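Local coordinates for protein Xaa-Pro dipeptidase (Pyrococcus horikoshii, PDB 1WY2) that probably splits dipeptides with a C-terminal proline and a nonpolar residue before it, as a homodimeric metallopeptidase with two metal ions per subunit, at residues A[240-252]-A[315-329]. Residues are numbered along the deposited sequence; the frame is centred on the assembly and turned at random.
Sequences IYEIVLEAQKKAV and IEPGIYIPKIGGVRI. With ZN (zinc ion), chain E.
V244 settles between I319 and V327 where helix 240-252 packs along one face of the beta-hairpin of strands 318-321 and 325-328, part of the pita-bread fold of M24 metallopeptidases. The helix runs nearly parallel to the second strand (23°), and branched aliphatic residues pack side by side between them. With CG1 anti to the backbone N (chi1 173°), V244 sends CG2 to I319 CG1 (3.7 Å) and CG1 to the carbonyl O of P317 (3.4 Å). I240 lays CD1 against V327 CG2 (3.7 Å), and I329 CD1 reaches the side chain of L245. E242 and K250 are exposed, which suits charged residues, though K250 also touches helix 261-274; the turn at K323 and I324 is exposed too. Q248 combines both chemistries: its CG meets P317 CD (3.6 Å) at about a right angle, and beyond the bend at chi2 (-91°) NE2 donates to D331 OD2 and weakly to I315 O (3.5 Å), while OE1 bonds R348 NH1. A leucine here would probably keep some apolar packing but leave D331 and R348 without their amide partner. On the sheet face turned from the helix, R328 NH2 forms a salt bridge with D212, and E316 OE2 binds zinc at 2.2 Å.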
ATOM      1  N   ILE A 240      12.117  31.195  -7.769  1.00 22.11           N
ATOM      2  CA  ILE A 240      11.383  29.994  -8.151  1.00 20.95           C
ATOM      3  C   ILE A 240      10.071  29.878  -7.383  1.00 20.66           C
ATOM      4  O   ILE A 240       9.065  29.435  -7.928  1.00 20.49           O
ATOM      5  CB  ILE A 240      12.234  28.717  -7.955  1.00 23.78           C
ATOM      6  CG1 ILE A 240      12.717  28.610  -6.510  1.00 26.85           C
ATOM      7  CG2 ILE A 240      13.421  28.745  -8.911  1.00 23.43           C
ATOM      8  CD1 ILE A 240      13.452  27.313  -6.213  1.00 30.09           C
ATOM      9  N   TYR A 241      10.075  30.291  -6.119  1.00 19.51           N
ATOM     10  CA  TYR A 241       8.863  30.246  -5.306  1.00 21.17           C
ATOM     11  C   TYR A 241       7.758  31.115  -5.919  1.00 21.03           C
ATOM     12  O   TYR A 241       6.615  30.675  -6.057  1.00 19.57           O
ATOM     13  CB  TYR A 241       9.170  30.727  -3.884  1.00 21.71           C
ATOM     14  CG  TYR A 241       7.970  31.273  -3.141  1.00 26.76           C
ATOM     15  CD1 TYR A 241       6.962  30.433  -2.678  1.00 29.13           C
ATOM     16  CD2 TYR A 241       7.839  32.644  -2.917  1.00 29.09           C
ATOM     17  CE1 TYR A 241       5.849  30.942  -2.008  1.00 29.49           C
ATOM     18  CE2 TYR A 241       6.736  33.166  -2.250  1.00 32.85           C
ATOM     19  CZ  TYR A 241       5.746  32.311  -1.798  1.00 32.99           C
ATOM     20  OH  TYR A 241       4.660  32.835  -1.137  1.00 34.89           O
ATOM     21  N   GLU A 242       8.101  32.345  -6.288  1.00 19.33           N
ATOM     22  CA  GLU A 242       7.123  33.262  -6.868  1.00 20.21           C
ATOM     23  C   GLU A 242       6.553  32.720  -8.172  1.00 19.28           C
ATOM     24  O   GLU A 242       5.377  32.927  -8.480  1.00 18.53           O
ATOM     25  CB  GLU A 242       7.757  34.641  -7.105  1.00 23.68           C
ATOM     26  CG  GLU A 242       8.283  35.294  -5.832  1.00 30.28           C
ATOM     27  CD  GLU A 242       8.888  36.670  -6.070  1.00 33.67           C
ATOM     28  OE1 GLU A 242       9.629  36.839  -7.063  1.00 36.74           O
ATOM     29  OE2 GLU A 242       8.631  37.578  -5.253  1.00 37.41           O
ATOM     30  N   ILE A 243       7.391  32.030  -8.939  1.00 18.05           N
ATOM     31  CA  ILE A 243       6.963  31.449 -10.210  1.00 17.46           C
ATOM     32  C   ILE A 243       5.972  30.301  -9.989  1.00 17.52           C
ATOM     33  O   ILE A 243       4.941  30.222 -10.658  1.00 17.11           O
ATOM     34  CB  ILE A 243       8.180  30.942 -11.012  1.00 17.35           C
ATOM     35  CG1 ILE A 243       9.069  32.132 -11.396  1.00 19.10           C
ATOM     36  CG2 ILE A 243       7.718  30.187 -12.259  1.00 18.84           C
ATOM     37  CD1 ILE A 243      10.373  31.741 -12.064  1.00 19.46           C
ATOM     38  N   VAL A 244       6.283  29.410  -9.057  1.00 17.06           N
ATOM     39  CA  VAL A 244       5.385  28.294  -8.775  1.00 16.89           C
ATOM     40  C   VAL A 244       4.062  28.822  -8.214  1.00 17.23           C
ATOM     41  O   VAL A 244       2.991  28.341  -8.577  1.00 18.01           O
ATOM     42  CB  VAL A 244       6.016  27.303  -7.770  1.00 17.22           C
ATOM     43  CG1 VAL A 244       4.997  26.238  -7.372  1.00 17.70           C
ATOM     44  CG2 VAL A 244       7.236  26.637  -8.403  1.00 16.87           C
ATOM     45  N   LEU A 245       4.140  29.821  -7.337  1.00 18.36           N
ATOM     46  CA  LEU A 245       2.940  30.411  -6.747  1.00 18.94           C
ATOM     47  C   LEU A 245       2.054  31.018  -7.831  1.00 19.11           C
ATOM     48  O   LEU A 245       0.833  30.856  -7.819  1.00 18.83           O
ATOM     49  CB  LEU A 245       3.325  31.500  -5.740  1.00 21.02           C
ATOM     50  CG  LEU A 245       2.164  32.222  -5.049  1.00 21.98           C
ATOM     51  CD1 LEU A 245       1.388  31.236  -4.179  1.00 23.61           C
ATOM     52  CD2 LEU A 245       2.706  33.364  -4.205  1.00 24.23           C
ATOM     53  N   GLU A 246       2.674  31.724  -8.769  1.00 19.96           N
ATOM     54  CA  GLU A 246       1.933  32.356  -9.855  1.00 20.03           C
ATOM     55  C   GLU A 246       1.238  31.305 -10.718  1.00 19.51           C
ATOM     56  O   GLU A 246       0.064  31.446 -11.064  1.00 19.95           O
ATOM     57  CB  GLU A 246       2.880  33.177 -10.725  1.00 21.70           C
ATOM     58  CG  GLU A 246       2.189  33.931 -11.850  1.00 23.71           C
ATOM     59  CD  GLU A 246       3.176  34.512 -12.843  1.00 26.95           C
ATOM     60  OE1 GLU A 246       4.337  34.762 -12.453  1.00 27.57           O
ATOM     61  OE2 GLU A 246       2.789  34.730 -14.012  1.00 27.36           O
ATOM     62  N   ALA A 247       1.975  30.256 -11.065  1.00 17.76           N
ATOM     63  CA  ALA A 247       1.439  29.181 -11.891  1.00 17.68           C
ATOM     64  C   ALA A 247       0.309  28.436 -11.185  1.00 17.88           C
ATOM     65  O   ALA A 247      -0.707  28.117 -11.799  1.00 18.63           O
ATOM     66  CB  ALA A 247       2.556  28.204 -12.262  1.00 17.32           C
ATOM     67  N   GLN A 248       0.483  28.163  -9.895  1.00 17.90           N
ATOM     68  CA  GLN A 248      -0.539  27.442  -9.140  1.00 17.42           C
ATOM     69  C   GLN A 248      -1.812  28.281  -9.041  1.00 17.67           C
ATOM     70  O   GLN A 248      -2.913  27.781  -9.269  1.00 16.19           O
ATOM     71  CB  GLN A 248      -0.012  27.095  -7.741  1.00 18.34           C
ATOM     72  CG  GLN A 248      -0.732  25.930  -7.043  1.00 17.43           C
ATOM     73  CD  GLN A 248      -1.912  26.370  -6.195  1.00 18.53           C
ATOM     74  OE1 GLN A 248      -2.145  27.559  -6.002  1.00 19.26           O
ATOM     75  NE2 GLN A 248      -2.653  25.404  -5.670  1.00 18.20           N
ATOM     76  N   LYS A 249      -1.659  29.559  -8.710  1.00 17.96           N
ATOM     77  CA  LYS A 249      -2.816  30.441  -8.589  1.00 20.27           C
ATOM     78  C   LYS A 249      -3.578  30.558  -9.904  1.00 20.12           C
ATOM     79  O   LYS A 249      -4.809  30.493  -9.924  1.00 21.30           O
ATOM     80  CB  LYS A 249      -2.381  31.833  -8.127  1.00 23.33           C
ATOM     81  CG  LYS A 249      -2.030  31.916  -6.653  1.00 28.74           C
ATOM     82  CD  LYS A 249      -1.610  33.330  -6.274  1.00 31.63           C
ATOM     83  CE  LYS A 249      -2.711  34.338  -6.586  1.00 34.70           C
ATOM     84  NZ  LYS A 249      -2.273  35.739  -6.329  1.00 39.44           N
ATOM     85  N   LYS A 250      -2.845  30.726 -11.000  1.00 20.71           N
ATOM     86  CA  LYS A 250      -3.462  30.857 -12.314  1.00 21.72           C
ATOM     87  C   LYS A 250      -4.209  29.579 -12.697  1.00 21.84           C
ATOM     88  O   LYS A 250      -5.323  29.638 -13.217  1.00 19.76           O
ATOM     89  CB  LYS A 250      -2.397  31.171 -13.368  1.00 24.41           C
ATOM     90  CG  LYS A 250      -2.957  31.467 -14.756  1.00 27.87           C
ATOM     91  CD  LYS A 250      -3.820  32.720 -14.745  1.00 31.49           C
ATOM     92  CE  LYS A 250      -4.323  33.057 -16.138  1.00 32.51           C
ATOM     93  NZ  LYS A 250      -5.153  34.293 -16.136  1.00 36.04           N
ATOM     94  N   ALA A 251      -3.602  28.426 -12.428  1.00 19.61           N
ATOM     95  CA  ALA A 251      -4.238  27.156 -12.756  1.00 20.25           C
ATOM     96  C   ALA A 251      -5.525  26.969 -11.959  1.00 19.88           C
ATOM     97  O   ALA A 251      -6.546  26.571 -12.512  1.00 21.29           O
ATOM     98  CB  ALA A 251      -3.279  26.000 -12.491  1.00 20.36           C
ATOM     99  N   VAL A 252      -5.481  27.255 -10.661  1.00 19.61           N
ATOM    100  CA  VAL A 252      -6.675  27.111  -9.834  1.00 19.48           C
ATOM    101  C   VAL A 252      -7.785  28.026 -10.354  1.00 20.62           C
ATOM    102  O   VAL A 252      -8.944  27.621 -10.451  1.00 18.77           O
ATOM    103  CB  VAL A 252      -6.392  27.465  -8.355  1.00 19.49           C
ATOM    104  CG1 VAL A 252      -7.691  27.458  -7.564  1.00 20.42           C
ATOM    105  CG2 VAL A 252      -5.410  26.457  -7.751  1.00 17.50           C
ATOM    106  N   ILE A 315      -3.924  20.533  -7.910  1.00 14.00           N
ATOM    107  CA  ILE A 315      -3.246  21.482  -8.787  1.00 16.01           C
ATOM    108  C   ILE A 315      -1.931  21.652  -8.044  1.00 15.71           C
ATOM    109  O   ILE A 315      -1.883  22.284  -6.987  1.00 15.44           O
ATOM    110  CB  ILE A 315      -4.002  22.831  -8.862  1.00 16.55           C
ATOM    111  CG1 ILE A 315      -5.398  22.615  -9.450  1.00 18.83           C
ATOM    112  CG2 ILE A 315      -3.224  23.825  -9.715  1.00 15.94           C
ATOM    113  CD1 ILE A 315      -5.398  22.085 -10.872  1.00 20.47           C
ATOM    114  N   GLU A 316      -0.864  21.069  -8.580  1.00 16.27           N
ATOM    115  CA  GLU A 316       0.415  21.120  -7.884  1.00 15.51           C
ATOM    116  C   GLU A 316       1.665  21.304  -8.731  1.00 15.54           C
ATOM    117  O   GLU A 316       2.488  20.394  -8.848  1.00 16.79           O
ATOM    118  CB  GLU A 316       0.566  19.856  -7.036  1.00 18.86           C
ATOM    119  CG  GLU A 316       0.417  18.555  -7.825  1.00 21.16           C
ATOM    120  CD  GLU A 316       0.492  17.324  -6.937  1.00 22.43           C
ATOM    121  OE1 GLU A 316       1.448  17.219  -6.141  1.00 23.47           O
ATOM    122  OE2 GLU A 316      -0.401  16.455  -7.035  1.00 22.66           O
ATOM    123  N   PRO A 317       1.834  22.489  -9.326  1.00 15.05           N
ATOM    124  CA  PRO A 317       3.027  22.713 -10.138  1.00 14.98           C
ATOM    125  C   PRO A 317       4.247  22.784  -9.222  1.00 14.61           C
ATOM    126  O   PRO A 317       4.123  23.027  -8.018  1.00 14.84           O
ATOM    127  CB  PRO A 317       2.729  24.046 -10.818  1.00 16.95           C
ATOM    128  CG  PRO A 317       1.958  24.781  -9.753  1.00 16.39           C
ATOM    129  CD  PRO A 317       1.005  23.706  -9.246  1.00 16.22           C
ATOM    130  N   GLY A 318       5.425  22.560  -9.789  1.00 15.27           N
ATOM    131  CA  GLY A 318       6.636  22.624  -8.996  1.00 15.68           C
ATOM    132  C   GLY A 318       7.848  22.830  -9.878  1.00 16.65           C
ATOM    133  O   GLY A 318       7.786  22.606 -11.087  1.00 16.14           O
ATOM    134  N   ILE A 319       8.941  23.283  -9.270  1.00 16.03           N
ATOM    135  CA  ILE A 319      10.205  23.494  -9.971  1.00 15.25           C
ATOM    136  C   ILE A 319      11.274  22.863  -9.090  1.00 16.12           C
ATOM    137  O   ILE A 319      11.388  23.191  -7.908  1.00 16.12           O
ATOM    138  CB  ILE A 319      10.518  24.990 -10.156  1.00 15.78           C
ATOM    139  CG1 ILE A 319       9.522  25.608 -11.141  1.00 16.74           C
ATOM    140  CG2 ILE A 319      11.954  25.168 -10.639  1.00 16.34           C
ATOM    141  CD1 ILE A 319       9.711  27.100 -11.334  1.00 18.20           C
ATOM    142  N   TYR A 320      12.051  21.953  -9.666  1.00 16.05           N
ATOM    143  CA  TYR A 320      13.085  21.254  -8.916  1.00 14.65           C
ATOM    144  C   TYR A 320      14.442  21.403  -9.578  1.00 15.48           C
ATOM    145  O   TYR A 320      14.635  20.979 -10.714  1.00 16.53           O
ATOM    146  CB  TYR A 320      12.706  19.778  -8.798  1.00 15.51           C
ATOM    147  CG  TYR A 320      11.247  19.605  -8.453  1.00 16.68           C
ATOM    148  CD1 TYR A 320      10.281  19.520  -9.456  1.00 18.03           C
ATOM    149  CD2 TYR A 320      10.822  19.611  -7.125  1.00 16.85           C
ATOM    150  CE1 TYR A 320       8.924  19.453  -9.145  1.00 15.78           C
ATOM    151  CE2 TYR A 320       9.466  19.545  -6.806  1.00 17.65           C
ATOM    152  CZ  TYR A 320       8.527  19.467  -7.821  1.00 16.32           C
ATOM    153  OH  TYR A 320       7.187  19.408  -7.512  1.00 16.00           O
ATOM    154  N   ILE A 321      15.369  22.027  -8.854  1.00 16.70           N
ATOM    155  CA  ILE A 321      16.730  22.266  -9.341  1.00 18.01           C
ATOM    156  C   ILE A 321      17.654  21.238  -8.686  1.00 19.56           C
ATOM    157  O   ILE A 321      17.922  21.310  -7.489  1.00 18.33           O
ATOM    158  CB  ILE A 321      17.207  23.684  -8.960  1.00 19.29           C
ATOM    159  CG1 ILE A 321      16.141  24.717  -9.341  1.00 19.54           C
ATOM    160  CG2 ILE A 321      18.523  24.000  -9.665  1.00 18.46           C
ATOM    161  CD1 ILE A 321      15.765  24.717 -10.818  1.00 20.73           C
ATOM    162  N   PRO A 322      18.150  20.268  -9.469  1.00 20.29           N
ATOM    163  CA  PRO A 322      18.939  19.137  -8.999  1.00 22.00           C
ATOM    164  C   PRO A 322      20.036  19.561  -8.011  1.00 22.94           C
ATOM    165  O   PRO A 322      20.855  20.432  -8.276  1.00 20.33           O
ATOM    166  CB  PRO A 322      19.571  18.475 -10.217  1.00 24.80           C
ATOM    167  CG  PRO A 322      18.736  18.854 -11.434  1.00 25.65           C
ATOM    168  CD  PRO A 322      17.900  20.112 -10.897  1.00 23.61           C
ATOM    169  N   LYS A 323      20.000  18.935  -6.817  1.00 22.09           N
ATOM    170  CA  LYS A 323      21.096  19.109  -5.864  1.00 23.07           C
ATOM    171  C   LYS A 323      21.101  20.483  -5.192  1.00 21.48           C
ATOM    172  O   LYS A 323      21.998  20.829  -4.435  1.00 21.06           O
ATOM    173  CB  LYS A 323      22.416  18.885  -6.605  1.00 27.38           C
ATOM    174  CG  LYS A 323      22.872  17.426  -6.539  1.00 31.72           C
ATOM    175  CD  LYS A 323      24.392  17.281  -6.656  1.00 35.92           C
ATOM    176  CE  LYS A 323      25.040  16.813  -5.347  1.00 36.82           C
ATOM    177  NZ  LYS A 323      25.674  15.509  -5.542  1.00 40.27           N
ATOM    178  N   ILE A 324      20.082  21.300  -5.515  1.00 19.84           N
ATOM    179  CA  ILE A 324      20.035  22.639  -4.935  1.00 19.06           C
ATOM    180  C   ILE A 324      18.768  22.864  -4.107  1.00 19.47           C
ATOM    181  O   ILE A 324      18.813  23.194  -2.930  1.00 21.35           O
ATOM    182  CB  ILE A 324      20.101  23.657  -6.075  1.00 20.18           C
ATOM    183  CG1 ILE A 324      21.463  23.588  -6.770  1.00 21.13           C
ATOM    184  CG2 ILE A 324      19.930  25.079  -5.514  1.00 18.30           C
ATOM    185  CD1 ILE A 324      21.511  24.438  -8.040  1.00 21.58           C
ATOM    186  N   GLY A 325      17.611  22.653  -4.725  1.00 19.07           N
ATOM    187  CA  GLY A 325      16.366  22.837  -4.003  1.00 18.38           C
ATOM    188  C   GLY A 325      15.167  22.852  -4.925  1.00 18.29           C
ATOM    189  O   GLY A 325      15.310  22.862  -6.150  1.00 18.25           O
ATOM    190  N   GLY A 326      13.978  22.866  -4.340  1.00 17.27           N
ATOM    191  CA  GLY A 326      12.775  22.871  -5.149  1.00 15.78           C
ATOM    192  C   GLY A 326      11.595  23.474  -4.419  1.00 16.48           C
ATOM    193  O   GLY A 326      11.635  23.676  -3.206  1.00 16.57           O
ATOM    194  N   VAL A 327      10.542  23.767  -5.172  1.00 14.88           N
ATOM    195  CA  VAL A 327       9.331  24.351  -4.606  1.00 15.34           C
ATOM    196  C   VAL A 327       8.095  23.720  -5.231  1.00 14.52           C
ATOM    197  O   VAL A 327       8.029  23.556  -6.443  1.00 15.68           O
ATOM    198  CB  VAL A 327       9.253  25.873  -4.880  1.00 16.47           C
ATOM    199  CG1 VAL A 327       7.918  26.425  -4.383  1.00 16.40           C
ATOM    200  CG2 VAL A 327      10.410  26.594  -4.195  1.00 14.87           C
ATOM    201  N   ARG A 328       7.130  23.352  -4.393  1.00 14.99           N
ATOM    202  CA  ARG A 328       5.865  22.809  -4.869  1.00 15.49           C
ATOM    203  C   ARG A 328       4.745  23.355  -3.992  1.00 15.33           C
ATOM    204  O   ARG A 328       4.881  23.445  -2.771  1.00 15.89           O
ATOM    205  CB  ARG A 328       5.828  21.270  -4.833  1.00 14.32           C
ATOM    206  CG  ARG A 328       4.454  20.710  -5.266  1.00 15.00           C
ATOM    207  CD  ARG A 328       4.459  19.207  -5.597  1.00 15.79           C
ATOM    208  NE  ARG A 328       4.737  18.340  -4.453  1.00 16.62           N
ATOM    209  CZ  ARG A 328       5.933  17.832  -4.162  1.00 17.03           C
ATOM    210  NH1 ARG A 328       6.980  18.104  -4.928  1.00 17.37           N
ATOM    211  NH2 ARG A 328       6.078  17.021  -3.119  1.00 16.79           N
ATOM    212  N   ILE A 329       3.652  23.755  -4.630  1.00 15.27           N
ATOM    213  CA  ILE A 329       2.484  24.265  -3.922  1.00 14.94           C
ATOM    214  C   ILE A 329       1.314  23.482  -4.495  1.00 14.96           C
ATOM    215  O   ILE A 329       1.060  23.524  -5.697  1.00 15.45           O
ATOM    216  CB  ILE A 329       2.304  25.776  -4.159  1.00 15.41           C
ATOM    217  CG1 ILE A 329       3.533  26.519  -3.622  1.00 16.56           C
ATOM    218  CG2 ILE A 329       1.037  26.263  -3.462  1.00 16.97           C
ATOM    219  CD1 ILE A 329       3.542  28.012  -3.911  1.00 17.49           C
TER
HETATM  220 ZN    ZN E 406      -0.837  15.201  -5.232  1.00 18.14          ZN